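Local coordinates for protein transport protein SEC16 (Saccharomyces cerevisiae, PDB 3MZK), which helps start assembly of the COPII coat on the endoplasmic reticulum for vesicle formation and cargo selection, and also takes part in autophagy, at residues 298-310 with 313-325. Residues are numbered along the deposited sequence; the frame is centred on the assembly and turned at random.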
ATOM      1  N   SER B 298       6.972  19.232 -22.489  1.00 49.45           N
ATOM      2  CA  SER B 298       8.302  18.909 -21.978  1.00 43.09           C
ATOM      3  C   SER B 298       8.518  19.442 -20.572  1.00 45.03           C
ATOM      4  O   SER B 298       9.192  18.811 -19.762  1.00 54.44           O
ATOM      5  CB  SER B 298       9.391  19.451 -22.908  1.00 50.98           C
ATOM      6  OG  SER B 298       9.435  18.712 -24.111  1.00 52.88           O
ATOM      7  N   THR B 299       7.956  20.611 -20.288  1.00 54.05           N
ATOM      8  CA  THR B 299       8.015  21.170 -18.940  1.00 50.51           C
ATOM      9  C   THR B 299       7.408  20.177 -17.942  1.00 53.89           C
ATOM     10  O   THR B 299       8.042  19.822 -16.946  1.00 51.18           O
ATOM     11  CB  THR B 299       7.298  22.538 -18.859  1.00 52.63           C
ATOM     12  OG1 THR B 299       7.848  23.428 -19.836  1.00 64.97           O
ATOM     13  CG2 THR B 299       7.462  23.158 -17.490  1.00 46.63           C
ATOM     14  N   LEU B 300       6.195  19.707 -18.224  1.00 49.68           N
ATOM     15  CA  LEU B 300       5.536  18.744 -17.342  1.00 49.83           C
ATOM     16  C   LEU B 300       6.342  17.459 -17.180  1.00 43.21           C
ATOM     17  O   LEU B 300       6.461  16.941 -16.072  1.00 55.05           O
ATOM     18  CB  LEU B 300       4.112  18.426 -17.812  1.00 45.34           C
ATOM     19  CG  LEU B 300       3.221  19.637 -18.112  1.00 59.03           C
ATOM     20  CD1 LEU B 300       1.754  19.242 -18.114  1.00 58.71           C
ATOM     21  CD2 LEU B 300       3.474  20.755 -17.114  1.00 41.01           C
ATOM     22  N   PHE B 301       6.898  16.954 -18.278  1.00 49.13           N
ATOM     23  CA  PHE B 301       7.687  15.719 -18.249  1.00 53.72           C
ATOM     24  C   PHE B 301       8.937  15.876 -17.392  1.00 53.43           C
ATOM     25  O   PHE B 301       9.320  14.957 -16.659  1.00 52.74           O
ATOM     26  CB  PHE B 301       8.078  15.280 -19.667  1.00 52.47           C
ATOM     27  CG  PHE B 301       6.914  14.863 -20.519  1.00 53.84           C
ATOM     28  CD1 PHE B 301       5.762  14.348 -19.943  1.00 50.92           C
ATOM     29  CD2 PHE B 301       6.967  14.994 -21.899  1.00 48.24           C
ATOM     30  CE1 PHE B 301       4.683  13.960 -20.731  1.00 58.44           C
ATOM     31  CE2 PHE B 301       5.890  14.609 -22.696  1.00 47.89           C
ATOM     32  CZ  PHE B 301       4.747  14.090 -22.111  1.00 51.84           C
ATOM     33  N   ILE B 302       9.570  17.040 -17.497  1.00 37.49           N
ATOM     34  CA  ILE B 302      10.734  17.368 -16.680  1.00 48.38           C
ATOM     35  C   ILE B 302      10.390  17.358 -15.188  1.00 56.39           C
ATOM     36  O   ILE B 302      11.070  16.714 -14.381  1.00 48.12           O
ATOM     37  CB  ILE B 302      11.299  18.745 -17.058  1.00 58.42           C
ATOM     38  CG1 ILE B 302      11.917  18.691 -18.456  1.00 55.18           C
ATOM     39  CG2 ILE B 302      12.331  19.197 -16.042  1.00 51.47           C
ATOM     40  CD1 ILE B 302      12.145  20.054 -19.085  1.00 48.26           C
ATOM     41  N   ILE B 303       9.330  18.073 -14.825  1.00 55.37           N
ATOM     42  CA  ILE B 303       8.877  18.097 -13.440  1.00 47.59           C
ATOM     43  C   ILE B 303       8.569  16.686 -12.960  1.00 52.78           C
ATOM     44  O   ILE B 303       8.861  16.333 -11.820  1.00 50.32           O
ATOM     45  CB  ILE B 303       7.624  18.965 -13.270  1.00 38.87           C
ATOM     46  CG1 ILE B 303       7.912  20.405 -13.687  1.00 39.55           C
ATOM     47  CG2 ILE B 303       7.141  18.927 -11.835  1.00 45.31           C
ATOM     48  CD1 ILE B 303       6.678  21.273 -13.734  1.00 38.15           C
ATOM     49  N   GLY B 304       7.979  15.883 -13.838  1.00 53.98           N
ATOM     50  CA  GLY B 304       7.603  14.524 -13.496  1.00 49.14           C
ATOM     51  C   GLY B 304       8.773  13.565 -13.513  1.00 54.38           C
ATOM     52  O   GLY B 304       8.622  12.384 -13.211  1.00 64.53           O
ATOM     53  N   ASN B 305       9.947  14.081 -13.859  1.00 63.05           N
ATOM     54  CA  ASN B 305      11.145  13.258 -14.011  1.00 61.74           C
ATOM     55  C   ASN B 305      10.977  12.101 -14.988  1.00 61.07           C
ATOM     56  O   ASN B 305      11.517  11.016 -14.773  1.00 62.77           O
ATOM     57  CB  ASN B 305      11.635  12.735 -12.662  1.00 48.21           C
ATOM     58  CG  ASN B 305      12.698  13.619 -12.056  1.00 67.20           C
ATOM     59  OD1 ASN B 305      12.689  14.833 -12.246  1.00 73.85           O
ATOM     60  ND2 ASN B 305      13.639  13.014 -11.340  1.00 77.70           N
ATOM     61  N   VAL B 306      10.231  12.335 -16.062  1.00 45.89           N
ATOM     62  CA  VAL B 306      10.035  11.307 -17.073  1.00 46.37           C
ATOM     63  C   VAL B 306      11.325  11.094 -17.855  1.00 48.55           C
ATOM     64  O   VAL B 306      11.970  12.052 -18.271  1.00 48.32           O
ATOM     65  CB  VAL B 306       8.907  11.686 -18.042  1.00 48.45           C
ATOM     66  CG1 VAL B 306       8.846  10.698 -19.195  1.00 44.74           C
ATOM     67  CG2 VAL B 306       7.574  11.759 -17.305  1.00 29.32           C
ATOM     68  N   PRO B 307      11.711   9.832 -18.055  1.00 63.65           N
ATOM     69  CA  PRO B 307      12.964   9.544 -18.770  1.00 57.91           C
ATOM     70  C   PRO B 307      12.910   9.931 -20.255  1.00 59.27           C
ATOM     71  O   PRO B 307      11.857   9.824 -20.891  1.00 59.41           O
ATOM     72  CB  PRO B 307      13.109   8.020 -18.633  1.00 45.57           C
ATOM     73  CG  PRO B 307      12.140   7.612 -17.556  1.00 56.91           C
ATOM     74  CD  PRO B 307      11.031   8.610 -17.594  1.00 57.20           C
ATOM     75  N   LEU B 308      14.044  10.382 -20.790  1.00 52.78           N
ATOM     76  CA  LEU B 308      14.190  10.600 -22.225  1.00 43.52           C
ATOM     77  C   LEU B 308      14.458   9.267 -22.915  1.00 46.03           C
ATOM     78  O   LEU B 308      15.440   8.594 -22.609  1.00 58.48           O
ATOM     79  CB  LEU B 308      15.340  11.570 -22.514  1.00 44.41           C
ATOM     80  CG  LEU B 308      15.110  13.061 -22.236  1.00 53.45           C
ATOM     81  CD1 LEU B 308      16.336  13.883 -22.599  1.00 39.11           C
ATOM     82  CD2 LEU B 308      13.893  13.579 -22.993  1.00 57.81           C
ATOM     83  N   SER B 309      13.580   8.884 -23.838  1.00 42.28           N
ATOM     84  CA  SER B 309      13.735   7.632 -24.573  1.00 53.11           C
ATOM     85  C   SER B 309      12.834   7.589 -25.802  1.00 57.16           C
ATOM     86  O   SER B 309      12.212   8.589 -26.165  1.00 52.28           O
ATOM     87  CB  SER B 309      13.412   6.437 -23.672  1.00 61.22           C
ATOM     88  OG  SER B 309      12.010   6.254 -23.559  1.00 56.16           O
ATOM     89  N   ASN B 310      12.765   6.418 -26.432  1.00 62.96           N
ATOM     90  CA  ASN B 310      11.912   6.205 -27.597  1.00 67.80           C
ATOM     91  C   ASN B 310      10.569   5.588 -27.224  1.00 76.64           C
ATOM     92  O   ASN B 310       9.633   5.577 -28.026  1.00 80.70           O
ATOM     93  CB  ASN B 310      12.612   5.307 -28.616  1.00 70.02           C
ATOM     94  CG  ASN B 310      13.884   5.920 -29.157  1.00 81.97           C
ATOM     95  OD1 ASN B 310      13.846   6.924 -29.871  1.00 81.44           O
ATOM     96  ND2 ASN B 310      15.023   5.313 -28.828  1.00 85.84           N
ATOM     97  N   VAL B 313       5.349   7.503 -23.244  1.00 62.21           N
ATOM     98  CA  VAL B 313       5.284   7.911 -21.846  1.00 68.47           C
ATOM     99  C   VAL B 313       4.145   7.200 -21.119  1.00 71.47           C
ATOM    100  O   VAL B 313       4.244   6.904 -19.933  1.00 80.28           O
ATOM    101  CB  VAL B 313       5.124   9.442 -21.707  1.00 58.73           C
ATOM    102  CG1 VAL B 313       6.277  10.159 -22.399  1.00 52.99           C
ATOM    103  CG2 VAL B 313       3.786   9.900 -22.273  1.00 49.84           C
ATOM    104  N   MET B 314       3.065   6.924 -21.844  1.00 77.99           N
ATOM    105  CA  MET B 314       1.924   6.206 -21.291  1.00 80.12           C
ATOM    106  C   MET B 314       1.583   5.000 -22.166  1.00 84.95           C
ATOM    107  O   MET B 314       1.831   5.011 -23.370  1.00 79.82           O
ATOM    108  CB  MET B 314       0.714   7.137 -21.173  1.00 78.01           C
ATOM    109  CG  MET B 314      -0.315   6.661 -20.174  1.00 73.63           C
ATOM    110  SD  MET B 314       0.440   6.473 -18.554  1.00 96.26           S
ATOM    111  CE  MET B 314       0.445   8.173 -17.997  1.00 77.65           C
ATOM    112  N   ALA B 315       1.012   3.964 -21.564  1.00 86.94           N
ATOM    113  CA  ALA B 315       0.698   2.745 -22.301  1.00 98.86           C
ATOM    114  C   ALA B 315      -0.334   2.982 -23.403  1.00 96.75           C
ATOM    115  O   ALA B 315      -0.180   2.498 -24.528  1.00 81.03           O
ATOM    116  CB  ALA B 315       0.222   1.653 -21.352  1.00103.00           C
ATOM    117  N   ASP B 316      -1.383   3.731 -23.074  1.00 98.20           N
ATOM    118  CA  ASP B 316      -2.495   3.950 -23.996  1.00101.97           C
ATOM    119  C   ASP B 316      -2.244   5.110 -24.954  1.00 99.93           C
ATOM    120  O   ASP B 316      -3.176   5.635 -25.565  1.00 98.93           O
ATOM    121  CB  ASP B 316      -3.797   4.182 -23.221  1.00100.78           C
ATOM    122  CG  ASP B 316      -3.802   5.497 -22.459  1.00105.80           C
ATOM    123  OD1 ASP B 316      -2.728   5.926 -21.989  1.00113.71           O
ATOM    124  OD2 ASP B 316      -4.885   6.106 -22.332  1.00107.08           O
ATOM    125  N   SER B 317      -0.983   5.506 -25.088  1.00 89.26           N
ATOM    126  CA  SER B 317      -0.639   6.640 -25.936  1.00 84.03           C
ATOM    127  C   SER B 317       0.589   6.366 -26.794  1.00 84.76           C
ATOM    128  O   SER B 317       1.404   5.500 -26.479  1.00 92.06           O
ATOM    129  CB  SER B 317      -0.412   7.893 -25.089  1.00 77.90           C
ATOM    130  OG  SER B 317      -0.012   8.980 -25.903  1.00 75.60           O
ATOM    131  N   ASP B 318       0.716   7.115 -27.882  1.00 80.54           N
ATOM    132  CA  ASP B 318       1.864   6.977 -28.763  1.00 80.88           C
ATOM    133  C   ASP B 318       2.884   8.087 -28.531  1.00 77.06           C
ATOM    134  O   ASP B 318       3.963   8.077 -29.121  1.00 76.04           O
ATOM    135  CB  ASP B 318       1.419   6.977 -30.225  1.00 88.06           C
ATOM    136  CG  ASP B 318       0.585   8.189 -30.581  1.00 94.31           C
ATOM    137  OD1 ASP B 318      -0.034   8.191 -31.665  1.00108.43           O
ATOM    138  OD2 ASP B 318       0.539   9.139 -29.774  1.00 92.21           O
ATOM    139  N   VAL B 319       2.540   9.038 -27.666  1.00 67.54           N
ATOM    140  CA  VAL B 319       3.404  10.181 -27.393  1.00 47.15           C
ATOM    141  C   VAL B 319       4.770   9.758 -26.858  1.00 60.33           C
ATOM    142  O   VAL B 319       4.871   8.862 -26.023  1.00 70.49           O
ATOM    143  CB  VAL B 319       2.726  11.171 -26.425  1.00 54.87           C
ATOM    144  CG1 VAL B 319       3.759  12.072 -25.760  1.00 41.94           C
ATOM    145  CG2 VAL B 319       1.675  11.991 -27.164  1.00 56.71           C
ATOM    146  N   ILE B 320       5.818  10.408 -27.354  1.00 65.65           N
ATOM    147  CA  ILE B 320       7.190  10.078 -26.975  1.00 64.00           C
ATOM    148  C   ILE B 320       7.918  11.288 -26.373  1.00 61.31           C
ATOM    149  O   ILE B 320       7.795  12.402 -26.875  1.00 71.27           O
ATOM    150  CB  ILE B 320       7.974   9.545 -28.201  1.00 67.65           C
ATOM    151  CG1 ILE B 320       7.359   8.232 -28.689  1.00 79.37           C
ATOM    152  CG2 ILE B 320       9.452   9.355 -27.881  1.00 49.53           C
ATOM    153  CD1 ILE B 320       8.043   7.652 -29.909  1.00 91.78           C
ATOM    154  N   PHE B 321       8.660  11.071 -25.291  1.00 41.82           N
ATOM    155  CA  PHE B 321       9.515  12.118 -24.744  1.00 33.74           C
ATOM    156  C   PHE B 321      10.932  11.869 -25.220  1.00 52.12           C
ATOM    157  O   PHE B 321      11.729  11.246 -24.516  1.00 48.44           O
ATOM    158  CB  PHE B 321       9.484  12.123 -23.217  1.00 40.00           C
ATOM    159  CG  PHE B 321      10.140  13.327 -22.597  1.00 46.17           C
ATOM    160  CD1 PHE B 321      10.683  13.259 -21.315  1.00 50.11           C
ATOM    161  CD2 PHE B 321      10.196  14.532 -23.283  1.00 36.16           C
ATOM    162  CE1 PHE B 321      11.284  14.368 -20.735  1.00 41.19           C
ATOM    163  CE2 PHE B 321      10.795  15.648 -22.717  1.00 35.63           C
ATOM    164  CZ  PHE B 321      11.342  15.570 -21.443  1.00 39.09           C
ATOM    165  N   GLU B 322      11.234  12.369 -26.417  1.00 67.42           N
ATOM    166  CA  GLU B 322      12.482  12.074 -27.122  1.00 63.88           C
ATOM    167  C   GLU B 322      13.556  13.119 -26.818  1.00 61.64           C
ATOM    168  O   GLU B 322      14.740  12.794 -26.703  1.00 53.87           O
ATOM    169  CB  GLU B 322      12.206  12.008 -28.631  1.00 72.76           C
ATOM    170  CG  GLU B 322      13.288  11.356 -29.483  1.00100.04           C
ATOM    171  CD  GLU B 322      12.923  11.320 -30.969  1.00107.71           C
ATOM    172  OE1 GLU B 322      11.822  11.791 -31.331  1.00 97.78           O
ATOM    173  OE2 GLU B 322      13.740  10.824 -31.778  1.00107.54           O
ATOM    174  N   SER B 323      13.131  14.372 -26.670  1.00 58.95           N
ATOM    175  CA  SER B 323      14.044  15.477 -26.392  1.00 38.18           C
ATOM    176  C   SER B 323      13.303  16.701 -25.864  1.00 37.87           C
ATOM    177  O   SER B 323      12.124  16.907 -26.155  1.00 50.67           O
ATOM    178  CB  SER B 323      14.773  15.874 -27.663  1.00 39.75           C
ATOM    179  OG  SER B 323      13.839  16.351 -28.616  1.00 38.97           O
ATOM    180  N   ILE B 324      14.006  17.527 -25.103  1.00 40.76           N
ATOM    181  CA  ILE B 324      13.436  18.771 -24.603  1.00 54.62           C
ATOM    182  C   ILE B 324      13.500  19.840 -25.699  1.00 54.80           C
ATOM    183  O   ILE B 324      14.571  20.360 -26.011  1.00 52.71           O
ATOM    184  CB  ILE B 324      14.155  19.233 -23.313  1.00 49.99           C
ATOM    185  CG1 ILE B 324      14.189  18.083 -22.300  1.00 47.28           C
ATOM    186  CG2 ILE B 324      13.475  20.454 -22.714  1.00 41.24           C
ATOM    187  CD1 ILE B 324      14.933  18.401 -21.042  1.00 53.39           C
ATOM    188  N   GLY B 325      12.349  20.150 -26.291  1.00 34.60           N
ATOM    189  CA  GLY B 325      12.318  20.988 -27.475  1.00 41.81           C
ATOM    190  C   GLY B 325      12.840  20.249 -28.702  1.00 54.79           C
ATOM    191  O   GLY B 325      13.381  19.139 -28.593  1.00 45.19           O
TER
HETATM  192  O   HOH W   1       9.985   8.572 -24.195  1.00 58.85           O
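The long connection between helices 294-303 and 330-344, in the Sec23-binding domain region of Sec16, doubles back on the helix it leaves and places the Phe-321 ring between Phe-301 and Leu-308. Methyl CD2 of Leu-308 sits over the middle of one face of the Phe-321 ring, 3.4 Å from its centroid and almost on the ring normal. Against the opposite face, nearer the rim, lies CB of Phe-301, a second CH-pi contact with 3.6 Å to the centroid. The two side chains run past each other in opposite directions, and their rings meet obliquely, planes at 52°. With CG of Phe-321 anti to its backbone N (chi1 -169°), the ring extends between the helix and Leu-308, where the carbonyl O of Val-306 meets its edge in plane, 3.5 Å from CE1; that O accepts a hydrogen bond from Tyr-339 OH of helix 330-344. A Schellman motif ends helix 294-303, Asn-305 taking positive phi, and turns the chain so that Val-306 CG1 touches both Phe-321 CD1 and Val-313 CG1. The latter methyl covers a face of the Phe-301 ring near its rim. Near the end of 313-325, Ile-324 crosses Ile-302 of the helix at about a right angle, their CD1 atoms 3.8 Å apart, while helix 101-111 packs on Ile-302 and Trp-335 on Ile-324. One backbone hydrogen bond joins the segments, Ser-309 N to Phe-321 O at 3.1 Å and 158°. Beside it a water accepts from Phe-321 N and hydrogen-bonds Ser-309 OG, which also pairs with Glu-311 N. Farther out, Ile-320 lays CG2 against Ser-309 O and CD1 against Asn-310 O.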